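Local coordinates for protein trehalose-6-phosphate phosphatase (Cryptococcus neoformans, PDB 5DX9) that belongs to the haloacid dehalogenase (HAD) superfamily as a trehalose-phosphatase family member and carries a magnesium ion beside a bound glycan, at residues Pro237-Pro242 with Leu258-Leu263. Sequence-based numbering, arbitrary orientation.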
ATOM      1  N   PRO A 237      11.728  19.984  16.096  1.00 76.41           N
ATOM      2  CA  PRO A 237      12.177  19.031  15.078  1.00 74.54           C
ATOM      3  C   PRO A 237      11.405  17.720  15.163  1.00 69.84           C
ATOM      4  O   PRO A 237      11.241  17.178  16.257  1.00 71.73           O
ATOM      5  CB  PRO A 237      13.659  18.809  15.420  1.00 74.69           C
ATOM      6  CG  PRO A 237      14.006  19.861  16.448  1.00 75.76           C
ATOM      7  CD  PRO A 237      12.730  20.163  17.157  1.00 75.92           C
ATOM      8  N   VAL A 238      10.927  17.222  14.028  1.00 69.70           N
ATOM      9  CA  VAL A 238      10.322  15.897  13.993  1.00 64.46           C
ATOM     10  C   VAL A 238      11.392  14.866  13.656  1.00 62.30           C
ATOM     11  O   VAL A 238      11.836  14.763  12.514  1.00 61.20           O
ATOM     12  CB  VAL A 238       9.169  15.813  12.977  1.00 65.07           C
ATOM     13  CG1 VAL A 238       9.588  16.405  11.643  1.00 64.52           C
ATOM     14  CG2 VAL A 238       8.707  14.370  12.816  1.00 60.83           C
ATOM     15  N   VAL A 239      11.813  14.117  14.667  1.00 62.97           N
ATOM     16  CA  VAL A 239      12.883  13.143  14.510  1.00 59.71           C
ATOM     17  C   VAL A 239      12.323  11.740  14.315  1.00 63.42           C
ATOM     18  O   VAL A 239      11.324  11.369  14.932  1.00 63.86           O
ATOM     19  CB  VAL A 239      13.828  13.152  15.725  1.00 64.08           C
ATOM     20  CG1 VAL A 239      14.861  12.041  15.610  1.00 62.98           C
ATOM     21  CG2 VAL A 239      14.502  14.509  15.858  1.00 64.05           C
HETATM   22  N   MSE A 240      12.972  10.961  13.457  1.00 59.80           N
HETATM   23  CA  MSE A 240      12.526   9.602  13.187  1.00 55.06           C
HETATM   24  C   MSE A 240      13.658   8.588  13.308  1.00 56.67           C
HETATM   25  O   MSE A 240      14.688   8.711  12.643  1.00 58.01           O
HETATM   26  CB  MSE A 240      11.905   9.517  11.796  1.00 57.81           C
HETATM   27  CG  MSE A 240      11.331   8.159  11.476  1.00 58.35           C
HETATM   28 SE   MSE A 240      10.764   7.998   9.626  1.00 63.53          SE
HETATM   29  CE  MSE A 240      10.150   6.145   9.708  1.00 60.10           C
ATOM     30  N   LYS A 241      13.465   7.587  14.163  1.00 53.69           N
ATOM     31  CA  LYS A 241      14.409   6.482  14.272  1.00 56.19           C
ATOM     32  C   LYS A 241      14.326   5.597  13.033  1.00 54.52           C
ATOM     33  O   LYS A 241      13.309   5.594  12.339  1.00 55.09           O
ATOM     34  CB  LYS A 241      14.139   5.637  15.522  1.00 56.06           C
ATOM     35  CG  LYS A 241      14.138   6.398  16.841  1.00 60.11           C
ATOM     36  CD  LYS A 241      14.150   5.424  18.017  1.00 56.69           C
ATOM     37  CE  LYS A 241      13.862   6.111  19.346  1.00 60.02           C
ATOM     38  NZ  LYS A 241      12.397   6.211  19.613  1.00 61.55           N
ATOM     39  N   PRO A 242      15.400   4.848  12.747  1.00 50.69           N
ATOM     40  CA  PRO A 242      15.371   3.862  11.660  1.00 55.16           C
ATOM     41  C   PRO A 242      14.299   2.799  11.904  1.00 53.08           C
ATOM     42  O   PRO A 242      14.354   2.098  12.914  1.00 51.36           O
ATOM     43  CB  PRO A 242      16.777   3.255  11.696  1.00 53.56           C
ATOM     44  CG  PRO A 242      17.625   4.303  12.346  1.00 57.17           C
ATOM     45  CD  PRO A 242      16.736   4.967  13.354  1.00 54.93           C
ATOM     46  N   LEU A 258      23.237   3.421  11.476  1.00 74.54           N
ATOM     47  CA  LEU A 258      22.145   4.268  10.998  1.00 68.26           C
ATOM     48  C   LEU A 258      21.717   5.285  12.048  1.00 68.17           C
ATOM     49  O   LEU A 258      21.372   4.919  13.173  1.00 68.98           O
ATOM     50  CB  LEU A 258      20.947   3.415  10.578  1.00 69.06           C
ATOM     51  CG  LEU A 258      20.968   2.869   9.148  1.00 67.15           C
ATOM     52  CD1 LEU A 258      22.227   2.066   8.897  1.00 74.48           C
ATOM     53  CD2 LEU A 258      19.733   2.029   8.867  1.00 66.43           C
ATOM     54  N   PRO A 259      21.740   6.572  11.676  1.00 65.86           N
ATOM     55  CA  PRO A 259      21.373   7.682  12.556  1.00 62.28           C
ATOM     56  C   PRO A 259      19.878   7.972  12.551  1.00 62.92           C
ATOM     57  O   PRO A 259      19.161   7.524  11.654  1.00 60.73           O
ATOM     58  CB  PRO A 259      22.142   8.855  11.955  1.00 64.22           C
ATOM     59  CG  PRO A 259      22.128   8.561  10.490  1.00 62.99           C
ATOM     60  CD  PRO A 259      22.211   7.052  10.365  1.00 66.95           C
ATOM     61  N   ASP A 260      19.417   8.712  13.555  1.00 63.59           N
ATOM     62  CA  ASP A 260      18.066   9.254  13.540  1.00 60.06           C
ATOM     63  C   ASP A 260      18.026  10.388  12.530  1.00 59.38           C
ATOM     64  O   ASP A 260      19.020  11.089  12.343  1.00 61.67           O
ATOM     65  CB  ASP A 260      17.653   9.751  14.927  1.00 57.39           C
ATOM     66  CG  ASP A 260      17.543   8.631  15.939  1.00 57.88           C
ATOM     67  OD1 ASP A 260      18.042   7.522  15.657  1.00 60.82           O
ATOM     68  OD2 ASP A 260      16.961   8.859  17.018  1.00 60.77           O
ATOM     69  N   VAL A 261      16.889  10.572  11.873  1.00 56.17           N
ATOM     70  CA  VAL A 261      16.783  11.622  10.871  1.00 57.48           C
ATOM     71  C   VAL A 261      15.740  12.667  11.253  1.00 58.69           C
ATOM     72  O   VAL A 261      14.751  12.360  11.921  1.00 57.65           O
ATOM     73  CB  VAL A 261      16.434  11.045   9.488  1.00 57.00           C
ATOM     74  CG1 VAL A 261      14.950  10.743   9.399  1.00 57.11           C
ATOM     75  CG2 VAL A 261      16.836  12.016   8.399  1.00 59.15           C
ATOM     76  N   GLU A 262      15.975  13.906  10.837  1.00 58.49           N
ATOM     77  CA  GLU A 262      14.983  14.963  10.989  1.00 58.97           C
ATOM     78  C   GLU A 262      14.127  15.055   9.737  1.00 59.23           C
ATOM     79  O   GLU A 262      14.640  15.301   8.645  1.00 61.25           O
ATOM     80  CB  GLU A 262      15.650  16.309  11.266  1.00 63.19           C
ATOM     81  CG  GLU A 262      15.759  16.662  12.736  1.00 65.53           C
ATOM     82  CD  GLU A 262      16.188  18.100  12.953  1.00 73.57           C
ATOM     83  OE1 GLU A 262      16.896  18.366  13.948  1.00 75.80           O
ATOM     84  OE2 GLU A 262      15.812  18.965  12.130  1.00 70.24           O
ATOM     85  N   LEU A 263      12.823  14.853   9.894  1.00 59.46           N
ATOM     86  CA  LEU A 263      11.908  14.906   8.759  1.00 59.66           C
ATOM     87  C   LEU A 263      11.523  16.342   8.424  1.00 55.48           C
ATOM     88  O   LEU A 263      11.326  17.168   9.312  1.00 56.55           O
ATOM     89  CB  LEU A 263      10.650  14.081   9.040  1.00 54.44           C
ATOM     90  CG  LEU A 263      10.863  12.588   9.289  1.00 55.83           C
ATOM     91  CD1 LEU A 263       9.524  11.876   9.446  1.00 55.83           C
ATOM     92  CD2 LEU A 263      11.678  11.973   8.162  1.00 51.52           C
TER
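Met-240 and Val-261 clasp each other as an antiparallel hydrogen-bonded pair: Met-240 N donates to Val-261 O at 2.7 Å, and Val-261 N donates in turn to Met-240 O at 3.0 Å. Toward Pro-237, Leu-263 N reaches Val-238 O at 2.8 Å. Between these bonds Val-239 and Glu-262 face each other as a non-hydrogen-bonded pair, where Val-239 CA makes a CA-H...O contact with Val-261 O.

The side chains of Val-238, Met-240, Val-261 and Leu-263 share the face turned toward helix 190-200. Met-240, modelled as selenomethionine, starts with CG anti to its own N (chi1 -176°) and runs on fully extended; this brings SE to 4.1 Å from Leu-263 CD1, and the side chain also touches Arg-195 and Tyr-199 of that helix. Val-261 puts CG1 beside Met-240 CB, while Val-238 CG1 packs on Leu-263 CB. On the other, more exposed face, the two methyls of Val-239 divide their neighbours: CG1 leans on Asp-260 CB at 3.7 Å, CG2 on Glu-262 CG. The carboxylate of Glu-262 lies alongside the Pro-237 ring, with OE1 3.6 Å from Pro-237 CB. Asp-260 runs beside the aliphatic start of Lys-241, but Lys-241 NZ remains 5.9 Å from Asp-260 OD2, too far for a salt bridge.

Past the last backbone bond, Pro-242 CG slides by Leu-258 CB at 3.9 Å. Both residues also touch Tyr-199, whose hydroxyl is hydrogen-bonded to Pro-259 O. Together the two segments form a small two-stranded antiparallel ribbon, separate from the central mixed sheet of the HAD fold; it closes the base of an excursion containing helices 244-247 and 252-255 and rests against helix 190-200.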